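Local coordinates for B12-binding domain-containing protein (Kitasatospora setae, PDB 6WTE) that transfers methyl groups as a cobalamin- and [4Fe-4S]-containing radical S-adenosylmethionine methylase that works by non-radical catalysis, at residues R230-D238 with L411-M419; I423-A433 with P444-M452. One frame throughout, in Å; residues are numbered along the deposited sequence. Where two conformers were deposited one is given.

Interaction 1: R230-D238 with L411-M419. With SF4 (iron/sulfur cluster), chain C; EDO (1,2-ethanediol), chain L.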
loop_
_atom_site.group_PDB
_atom_site.type_symbol
_atom_site.label_atom_id
_atom_site.label_comp_id
_atom_site.label_asym_id
_atom_site.label_seq_id
_atom_site.Cartn_x
_atom_site.Cartn_y
_atom_site.Cartn_z
ATOM N N ARG A 230 1.446 8.296 -13.738
ATOM C CA ARG A 230 1.398 9.459 -12.851
ATOM C C ARG A 230 -0.053 9.794 -12.515
ATOM O O ARG A 230 -0.503 10.937 -12.652
ATOM C CB ARG A 230 2.120 10.647 -13.487
ATOM C CG ARG A 230 2.476 11.779 -12.521
ATOM C CD ARG A 230 3.466 11.333 -11.455
ATOM N NE ARG A 230 4.777 10.987 -12.004
ATOM C CZ ARG A 230 5.781 11.849 -12.140
ATOM N NH1 ARG A 230 5.625 13.112 -11.774
ATOM N NH2 ARG A 230 6.939 11.450 -12.643
ATOM N N CYS A 231 -0.804 8.789 -12.077
ATOM C CA CYS A 231 -2.216 8.989 -11.786
ATOM C C CYS A 231 -2.387 10.017 -10.674
ATOM O O CYS A 231 -1.652 10.014 -9.682
ATOM C CB CYS A 231 -2.872 7.660 -11.409
ATOM S SG CYS A 231 -2.844 6.454 -12.763
ATOM N N SER A 232 -3.372 10.900 -10.843
ATOM C CA SER A 232 -3.416 12.098 -10.010
ATOM C C SER A 232 -3.689 11.782 -8.546
ATOM O O SER A 232 -3.325 12.583 -7.675
ATOM C CB SER A 232 -4.462 13.080 -10.545
ATOM O OG SER A 232 -5.774 12.596 -10.333
ATOM N N HIS A 233 -4.285 10.630 -8.251
ATOM C CA HIS A 233 -4.660 10.265 -6.891
ATOM C C HIS A 233 -3.607 9.437 -6.172
ATOM O O HIS A 233 -3.786 9.132 -4.989
ATOM C CB HIS A 233 -5.963 9.462 -6.916
ATOM C CG HIS A 233 -5.806 8.085 -7.486
ATOM N ND1 HIS A 233 -5.315 7.854 -8.753
ATOM C CD2 HIS A 233 -6.048 6.863 -6.951
ATOM C CE1 HIS A 233 -5.284 6.554 -8.983
ATOM N NE2 HIS A 233 -5.721 5.929 -7.905
ATOM N N CYS A 234 -2.524 9.064 -6.842
ATOM C CA CYS A 234 -1.729 7.916 -6.430
ATOM C C CYS A 234 -0.383 8.332 -5.857
ATOM O O CYS A 234 0.356 9.095 -6.487
ATOM C CB CYS A 234 -1.511 6.970 -7.605
ATOM S SG CYS A 234 -0.782 5.442 -7.058
ATOM N N VAL A 235 -0.049 7.774 -4.688
ATOM C CA VAL A 235 1.221 8.052 -4.017
ATOM C C VAL A 235 2.379 7.211 -4.522
ATOM O O VAL A 235 3.527 7.488 -4.158
ATOM C CB VAL A 235 1.129 7.796 -2.502
ATOM C CG1 VAL A 235 0.068 8.688 -1.866
ATOM C CG2 VAL A 235 0.819 6.314 -2.234
ATOM N N GLU A 236 2.123 6.188 -5.337
ATOM C CA GLU A 236 3.144 5.164 -5.547
ATOM C C GLU A 236 4.274 5.581 -6.486
ATOM O O GLU A 236 5.422 5.188 -6.239
ATOM C CB GLU A 236 2.492 3.859 -6.034
ATOM C CG GLU A 236 1.454 3.357 -5.040
ATOM C CD GLU A 236 1.061 1.913 -5.224
ATOM O OE1 GLU A 236 1.857 1.123 -5.793
ATOM O OE2 GLU A 236 -0.056 1.567 -4.781
ATOM N N PRO A 237 4.033 6.334 -7.568
ATOM C CA PRO A 237 5.192 6.800 -8.349
ATOM C C PRO A 237 6.209 7.527 -7.482
ATOM O O PRO A 237 7.414 7.283 -7.599
ATOM C CB PRO A 237 4.559 7.709 -9.408
ATOM C CG PRO A 237 3.208 7.108 -9.624
ATOM C CD PRO A 237 2.763 6.638 -8.259
ATOM N N ASP A 238 5.754 8.385 -6.577
ATOM C CA ASP A 238 6.706 9.081 -5.722
ATOM C C ASP A 238 7.243 8.174 -4.624
ATOM O O ASP A 238 8.453 8.131 -4.380
ATOM C CB ASP A 238 6.073 10.307 -5.087
ATOM C CG ASP A 238 6.954 10.887 -4.011
ATOM O OD1 ASP A 238 8.022 11.414 -4.370
ATOM O OD2 ASP A 238 6.606 10.771 -2.818
ATOM N N LEU A 411 -11.182 10.975 -1.569
ATOM C CA LEU A 411 -9.745 10.780 -1.731
ATOM C C LEU A 411 -8.995 11.425 -0.577
ATOM O O LEU A 411 -9.076 12.643 -0.391
ATOM C CB LEU A 411 -9.253 11.369 -3.057
ATOM C CG LEU A 411 -7.741 11.227 -3.256
ATOM C CD1 LEU A 411 -7.362 9.757 -3.336
ATOM C CD2 LEU A 411 -7.257 11.975 -4.481
ATOM N N ARG A 412 -8.245 10.622 0.174
ATOM C CA ARG A 412 -7.257 11.188 1.087
ATOM C C ARG A 412 -6.104 11.774 0.280
ATOM O O ARG A 412 -5.531 11.094 -0.579
ATOM C CB ARG A 412 -6.734 10.121 2.055
ATOM C CG ARG A 412 -7.564 9.944 3.315
ATOM C CD ARG A 412 -7.107 10.870 4.439
ATOM N NE ARG A 412 -5.749 10.551 4.878
ATOM C CZ ARG A 412 -4.723 11.391 4.832
ATOM N NH1 ARG A 412 -4.885 12.635 4.389
ATOM N NH2 ARG A 412 -3.533 10.989 5.251
ATOM N N LEU A 413 -5.770 13.038 0.554
ATOM C CA LEU A 413 -4.746 13.761 -0.189
ATOM C C LEU A 413 -3.377 13.600 0.455
ATOM O O LEU A 413 -3.245 13.665 1.676
ATOM C CB LEU A 413 -5.095 15.247 -0.266
ATOM C CG LEU A 413 -6.386 15.556 -1.028
ATOM C CD1 LEU A 413 -6.683 17.031 -0.971
ATOM C CD2 LEU A 413 -6.266 15.085 -2.465
ATOM N N PHE A 414 -2.357 13.425 -0.382
ATOM C CA PHE A 414 -0.979 13.264 0.048
ATOM C C PHE A 414 -0.085 14.232 -0.715
ATOM O O PHE A 414 -0.438 14.674 -1.814
ATOM C CB PHE A 414 -0.516 11.814 -0.158
ATOM C CG PHE A 414 -1.131 10.858 0.821
ATOM C CD1 PHE A 414 -2.393 10.327 0.589
ATOM C CD2 PHE A 414 -0.462 10.511 1.982
ATOM C CE1 PHE A 414 -2.972 9.456 1.496
ATOM C CE2 PHE A 414 -1.035 9.637 2.891
ATOM C CZ PHE A 414 -2.292 9.113 2.646
ATOM N N PRO A 415 1.059 14.613 -0.134
ATOM C CA PRO A 415 1.824 15.741 -0.694
ATOM C C PRO A 415 2.383 15.485 -2.083
ATOM O O PRO A 415 2.465 16.422 -2.886
ATOM C CB PRO A 415 2.944 15.951 0.337
ATOM C CG PRO A 415 3.021 14.653 1.094
ATOM C CD PRO A 415 1.618 14.159 1.154
ATOM N N TYR A 416 2.777 14.255 -2.397
ATOM C CA TYR A 416 3.415 14.006 -3.681
ATOM C C TYR A 416 2.480 13.232 -4.594
ATOM O O TYR A 416 2.845 12.200 -5.161
ATOM C CB TYR A 416 4.744 13.285 -3.474
ATOM C CG TYR A 416 5.606 14.062 -2.520
ATOM C CD1 TYR A 416 6.122 15.295 -2.890
ATOM C CD2 TYR A 416 5.858 13.596 -1.234
ATOM C CE1 TYR A 416 6.895 16.040 -2.020
ATOM C CE2 TYR A 416 6.639 14.335 -0.346
ATOM C CZ TYR A 416 7.147 15.559 -0.749
ATOM O OH TYR A 416 7.917 16.310 0.103
ATOM N N THR A 417 1.260 13.729 -4.708
ATOM C CA THR A 417 0.318 13.289 -5.713
ATOM C C THR A 417 -0.092 14.497 -6.538
ATOM O O THR A 417 -0.129 15.618 -6.021
ATOM C CB THR A 417 -0.929 12.645 -5.098
ATOM O OG1 THR A 417 -1.671 13.631 -4.365
ATOM C CG2 THR A 417 -0.541 11.502 -4.166
ATOM N N PRO A 418 -0.364 14.316 -7.827
ATOM C CA PRO A 418 -0.815 15.459 -8.628
ATOM C C PRO A 418 -2.020 16.163 -8.022
ATOM O O PRO A 418 -2.088 17.400 -8.066
ATOM C CB PRO A 418 -1.126 14.818 -9.989
ATOM C CG PRO A 418 -0.191 13.638 -10.054
ATOM C CD PRO A 418 -0.131 13.111 -8.650
ATOM N N MET A 419 -2.947 15.411 -7.415
ATOM C CA MET A 419 -4.101 16.021 -6.756
ATOM C C MET A 419 -3.668 16.898 -5.590
ATOM O O MET A 419 -4.099 18.050 -5.474
ATOM C CB MET A 419 -5.076 14.945 -6.270
ATOM C CG MET A 419 -6.027 14.421 -7.337
ATOM S SD MET A 419 -7.266 15.651 -7.784
ATOM C CE MET A 419 -8.370 15.580 -6.371
HETATM FE FE1 SF4 C . -1.751 4.792 -11.646
HETATM FE FE2 SF4 C . 0.681 3.607 -11.170
HETATM FE FE3 SF4 C . -1.591 2.262 -10.553
HETATM FE FE4 SF4 C . -0.873 4.417 -9.089
HETATM S S1 SF4 C . 0.264 2.451 -9.237
HETATM S S2 SF4 C . -2.952 3.954 -9.886
HETATM S S3 SF4 C . 0.090 5.750 -10.674
HETATM S S4 SF4 C . -0.934 2.923 -12.643
HETATM C C1 EDO L . 4.770 16.569 -10.570
HETATM O O1 EDO L . 4.346 17.928 -10.719
HETATM C C2 EDO L . 3.549 15.689 -10.349
HETATM O O2 EDO L . 3.502 14.701 -11.385
HETATM O O HOH W 1 -3.770 11.851 -2.913
HETATM O O HOH W 2 3.017 9.787 -6.619
#
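The CxxxCxxC cluster loop of the radical SAM core rests here on Thr417 and Pro418, where strand 404-412 has ended and helix 418-427 begins. Cys231 and Cys234 turn away from this contact to bind two irons, FE1 and FE4, while Cys227 is the third cysteine and Glu273 a further residue of the cluster site. Behind them, the Pro418 ring lies across the backbone at Ser232, its CB 3.8 Å from Ser232 CB. Ser232 O accepts from Met419 N at 2.9 Å and 158°, so the first turn of the helix holds the loop directly. Thr417 is the N-cap: its OG1 accepts from Gly420 N, and with OG1 between the backbone N and the carbonyl carbon (chi1 66°), CG2 is left to touch Cys234 O at 3.5 Å. Val235 CG1 reaches Phe414 CB at 3.6 Å, next to cobalamin. At the far end the carboxylate of Asp238 lies close to Tyr416, OD2 3.2 Å from Tyr416 CB; its charge is paired with Lys126, whereas Tyr416 OH hydrogen-bonds Glu460. A water that accepts from Asp238 N lies 2.8 Å from both Cys234 O and Tyr416 O. The loop runs into helix 236-240, whose Glu236 hydrogen-bonds cobalamin, while on the other side the chain passes from strand 404-412, paired at Leu411 with Tyr476 of strand 475-476, into helix 418-427.

Interaction 2: I423-A433 with P444-M452. With EDO (1,2-ethanediol), chain J.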
loop_
_atom_site.group_PDB
_atom_site.type_symbol
_atom_site.label_atom_id
_atom_site.label_comp_id
_atom_site.label_asym_id
_atom_site.label_seq_id
_atom_site.Cartn_x
_atom_site.Cartn_y
_atom_site.Cartn_z
ATOM N N ILE A 423 -4.164 20.869 -5.635
ATOM C CA ILE A 423 -5.041 21.482 -4.646
ATOM C C ILE A 423 -4.260 22.464 -3.777
ATOM O O ILE A 423 -4.764 23.536 -3.426
ATOM C CB ILE A 423 -5.752 20.399 -3.823
ATOM C CG1 ILE A 423 -6.821 19.733 -4.696
ATOM C CG2 ILE A 423 -6.384 20.996 -2.585
ATOM C CD1 ILE A 423 -7.384 18.459 -4.131
ATOM N N ALA A 424 -3.009 22.136 -3.444
ATOM C CA ALA A 424 -2.170 23.106 -2.742
ATOM C C ALA A 424 -1.945 24.362 -3.582
ATOM O O ALA A 424 -1.963 25.480 -3.055
ATOM C CB ALA A 424 -0.834 22.473 -2.355
ATOM N N GLU A 425 -1.729 24.198 -4.892
ATOM C CA GLU A 425 -1.611 25.356 -5.777
ATOM C C GLU A 425 -2.858 26.225 -5.724
ATOM O O GLU A 425 -2.767 27.459 -5.714
ATOM C CB GLU A 425 -1.358 24.908 -7.217
ATOM C CG GLU A 425 0.038 24.398 -7.490
ATOM C CD GLU A 425 1.110 25.435 -7.198
ATOM O OE1 GLU A 425 0.856 26.641 -7.396
ATOM O OE2 GLU A 425 2.211 25.034 -6.780
ATOM N N GLN A 426 -4.037 25.600 -5.717
ATOM C CA GLN A 426 -5.271 26.375 -5.682
ATOM C C GLN A 426 -5.391 27.171 -4.390
ATOM O O GLN A 426 -5.944 28.276 -4.390
ATOM C CB GLN A 426 -6.469 25.447 -5.856
ATOM C CG GLN A 426 -6.509 24.784 -7.218
ATOM C CD GLN A 426 -7.613 23.767 -7.332
ATOM O OE1 GLN A 426 -8.418 23.600 -6.415
ATOM N NE2 GLN A 426 -7.665 23.081 -8.462
ATOM N N CYS A 427 -4.886 26.624 -3.285
ATOM C CA CYS A 427 -4.873 27.358 -2.025
ATOM C C CYS A 427 -3.856 28.489 -2.058
ATOM O O CYS A 427 -4.109 29.572 -1.519
ATOM C CB CYS A 427 -4.567 26.410 -0.864
ATOM S SG CYS A 427 -5.848 25.189 -0.521
ATOM N N ALA A 428 -2.687 28.241 -2.657
ATOM C CA ALA A 428 -1.613 29.237 -2.762
ATOM C C ALA A 428 -1.271 29.856 -1.408
ATOM O O ALA A 428 -0.788 30.992 -1.335
ATOM C CB ALA A 428 -1.961 30.334 -3.774
ATOM N N GLY A 429 -1.520 29.115 -0.329
ATOM C CA GLY A 429 -1.227 29.585 1.013
ATOM C C GLY A 429 -2.106 30.696 1.549
ATOM O O GLY A 429 -1.831 31.192 2.645
ATOM N N VAL A 430 -3.166 31.097 0.835
ATOM C CA VAL A 430 -3.951 32.268 1.229
ATOM C C VAL A 430 -5.454 32.001 1.237
ATOM O O VAL A 430 -6.237 32.849 1.678
ATOM C CB VAL A 430 -3.650 33.468 0.308
ATOM C CG1 VAL A 430 -2.166 33.839 0.361
ATOM C CG2 VAL A 430 -4.089 33.168 -1.119
ATOM N N ARG A 431 -5.880 30.847 0.736
ATOM C CA ARG A 431 -7.299 30.538 0.646
ATOM C C ARG A 431 -7.477 29.029 0.701
ATOM O O ARG A 431 -6.517 28.268 0.594
ATOM C CB ARG A 431 -7.905 31.101 -0.643
ATOM C CG ARG A 431 -7.149 30.641 -1.873
ATOM C CD ARG A 431 -7.722 31.188 -3.163
ATOM N NE ARG A 431 -6.831 30.874 -4.274
ATOM C CZ ARG A 431 -5.902 31.700 -4.739
ATOM N NH1 ARG A 431 -5.754 32.903 -4.204
ATOM N NH2 ARG A 431 -5.128 31.325 -5.748
ATOM N N THR A 432 -8.724 28.600 0.869
ATOM C CA THR A 432 -9.019 27.181 0.759
ATOM C C THR A 432 -9.429 26.857 -0.678
ATOM O O THR A 432 -9.656 27.743 -1.505
ATOM C CB THR A 432 -10.112 26.757 1.743
ATOM O OG1 THR A 432 -10.111 25.324 1.870
ATOM C CG2 THR A 432 -11.477 27.216 1.257
ATOM N N ALA A 433 -9.483 25.568 -0.983
ATOM C CA ALA A 433 -9.847 25.137 -2.320
ATOM C C ALA A 433 -11.147 24.347 -2.277
ATOM O O ALA A 433 -11.403 23.629 -1.306
ATOM C CB ALA A 433 -8.740 24.277 -2.938
ATOM N N PRO A 444 -11.454 26.931 7.516
ATOM C CA PRO A 444 -10.996 26.572 6.168
ATOM C C PRO A 444 -9.581 26.015 6.175
ATOM O O PRO A 444 -8.698 26.501 6.887
ATOM C CB PRO A 444 -11.070 27.900 5.403
ATOM C CG PRO A 444 -12.024 28.748 6.192
ATOM C CD PRO A 444 -11.803 28.357 7.621
ATOM N N ILE A 445 -9.372 24.987 5.361
ATOM C CA ILE A 445 -8.069 24.348 5.222
ATOM C C ILE A 445 -7.279 25.126 4.176
ATOM O O ILE A 445 -7.637 25.133 2.997
ATOM C CB ILE A 445 -8.212 22.877 4.830
ATOM C CG1 ILE A 445 -9.032 22.128 5.886
ATOM C CG2 ILE A 445 -6.844 22.235 4.666
ATOM C CD1 ILE A 445 -9.410 20.710 5.481
ATOM N N VAL A 446 -6.196 25.769 4.601
ATOM C CA VAL A 446 -5.366 26.579 3.720
ATOM C C VAL A 446 -4.029 25.866 3.572
ATOM O O VAL A 446 -3.168 25.943 4.458
ATOM C CB VAL A 446 -5.182 28.003 4.254
ATOM C CG1 VAL A 446 -4.251 28.779 3.345
ATOM C CG2 VAL A 446 -6.528 28.707 4.364
ATOM N N LEU A 447 -3.834 25.204 2.436
ATOM C CA LEU A 447 -2.596 24.496 2.155
ATOM C C LEU A 447 -1.577 25.429 1.513
ATOM O O LEU A 447 -1.918 26.477 0.958
ATOM C CB LEU A 447 -2.847 23.306 1.231
ATOM C CG LEU A 447 -3.846 22.262 1.717
ATOM C CD1 LEU A 447 -4.015 21.173 0.661
ATOM C CD2 LEU A 447 -3.379 21.681 3.042
ATOM N N LYS A 448 -0.311 25.016 1.580
ATOM C CA LYS A 448 0.796 25.746 0.995
ATOM C C LYS A 448 1.494 24.870 -0.036
ATOM O O LYS A 448 1.829 23.716 0.266
ATOM C CB LYS A 448 1.808 26.181 2.085
ATOM C CG LYS A 448 1.205 27.103 3.142
ATOM C CD LYS A 448 2.116 27.296 4.354
ATOM C CE LYS A 448 3.383 28.046 4.001
ATOM N NZ LYS A 448 4.119 28.487 5.237
ATOM N N PRO A 449 1.718 25.363 -1.253
ATOM C CA PRO A 449 2.567 24.635 -2.200
ATOM C C PRO A 449 3.976 24.495 -1.651
ATOM O O PRO A 449 4.433 25.301 -0.835
ATOM C CB PRO A 449 2.547 25.518 -3.455
ATOM C CG PRO A 449 1.334 26.368 -3.306
ATOM C CD PRO A 449 1.169 26.596 -1.839
ATOM N N LEU A 450 4.675 23.466 -2.144
ATOM C CA LEU A 450 6.007 23.136 -1.639
ATOM C C LEU A 450 6.950 24.335 -1.665
ATOM O O LEU A 450 7.715 24.549 -0.716
ATOM C CB LEU A 450 6.596 21.984 -2.452
ATOM C CG LEU A 450 8.081 21.696 -2.220
ATOM C CD1 LEU A 450 8.348 21.220 -0.796
ATOM C CD2 LEU A 450 8.592 20.681 -3.222
ATOM N N ARG A 451 6.915 25.130 -2.737
ATOM C CA ARG A 451 7.844 26.252 -2.843
ATOM C C ARG A 451 7.581 27.328 -1.799
ATOM O O ARG A 451 8.441 28.185 -1.578
ATOM C CB ARG A 451 7.779 26.868 -4.240
ATOM C CG ARG A 451 6.457 27.535 -4.558
ATOM C CD ARG A 451 6.408 27.998 -6.003
ATOM N NE ARG A 451 5.151 28.669 -6.301
ATOM C CZ ARG A 451 4.005 28.032 -6.527
ATOM N NH1 ARG A 451 3.963 26.707 -6.487
ATOM N NH2 ARG A 451 2.904 28.719 -6.791
ATOM N N MET A 452 6.416 27.315 -1.166
ATOM C CA MET A 452 6.110 28.257 -0.101
ATOM C C MET A 452 6.406 27.702 1.282
ATOM O O MET A 452 6.198 28.412 2.271
ATOM C CB MET A 452 4.641 28.672 -0.166
ATOM C CG MET A 452 4.253 29.405 -1.426
ATOM S SD MET A 452 2.557 29.976 -1.279
ATOM C CE MET A 452 2.248 30.535 -2.953
HETATM C C1 EDO J . -8.476 19.355 -9.250
HETATM O O1 EDO J . -7.210 19.188 -8.611
HETATM C C2 EDO J . -9.428 20.064 -8.296
HETATM O O2 EDO J . -10.033 21.161 -8.990
#
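Pro444 meets Thr432, in the loop that follows helix 418-427, the CB atoms of the pair 4.0 Å apart. The next carbonyl, Ile445 O, takes the hydroxyl of Thr432, with OG1 donating over 2.7 Å from 30° outside the carbonyl plane; OG1 stands anti to N (chi1 -164°), which aims it at that oxygen. Val446 lays CG1 against the backbone of Gly429, 3.4 Å from its C, and sets CG2 beside Arg431. Leu447 is held by both of its backbone polar atoms: its N donates to Cys427 SG at 3.6 Å, and its O receives a weak bond from Gly429 N. Its side chain meanwhile packs against the helix, CB beside Ala424 and Cys427 and CD1 beside Ile423 CG2. Lys448 leans CG toward Gly429 CA and sends its amine to Glu458. Pro449 wedges its ring against the last full turn, CG 3.4 Å from Ala424 O, while its CB approaches the Glu425 carboxylate from over its face, 3.4 Å from Glu425 OE2. Arg451 then meets Glu425 in a two-pronged salt bridge whose planes lie only 8° apart: NH2 to OE1 is 3.0 Å, using the syn lone pair, while the NH1 to OE2 separation is modelled too short to be taken literally. Met452 ends the run with SD and CE over Ala428 O. This is the C-terminal end of helix 418-427 within the radical SAM core, unwinding through two residues of positive phi, Ala428 and Gly429, with Ile423, Cys427, Ile445 and Leu447 gathered on Leu436 of strand 436-437.

Helix 418-427 is the element that joins the two contacts: its N-terminal end bears on the cluster loop in interaction 1, and its C-terminal end is flanked by the returning loop in interaction 2. Their centres lie 16 Å apart, and they touch where Leu413 CD1 packs on Ile423 CD1 at 3.5 Å. Interaction 1 is central and buried, about 12 Å from the centre of the chain, with the iron-sulfur cluster bound to its loop and the Phe414 side chain about 3 Å from cobalamin at the nearest atoms. Interaction 2 sits farther out, about 27 Å from that centre, partly exposed and away from both cofactors.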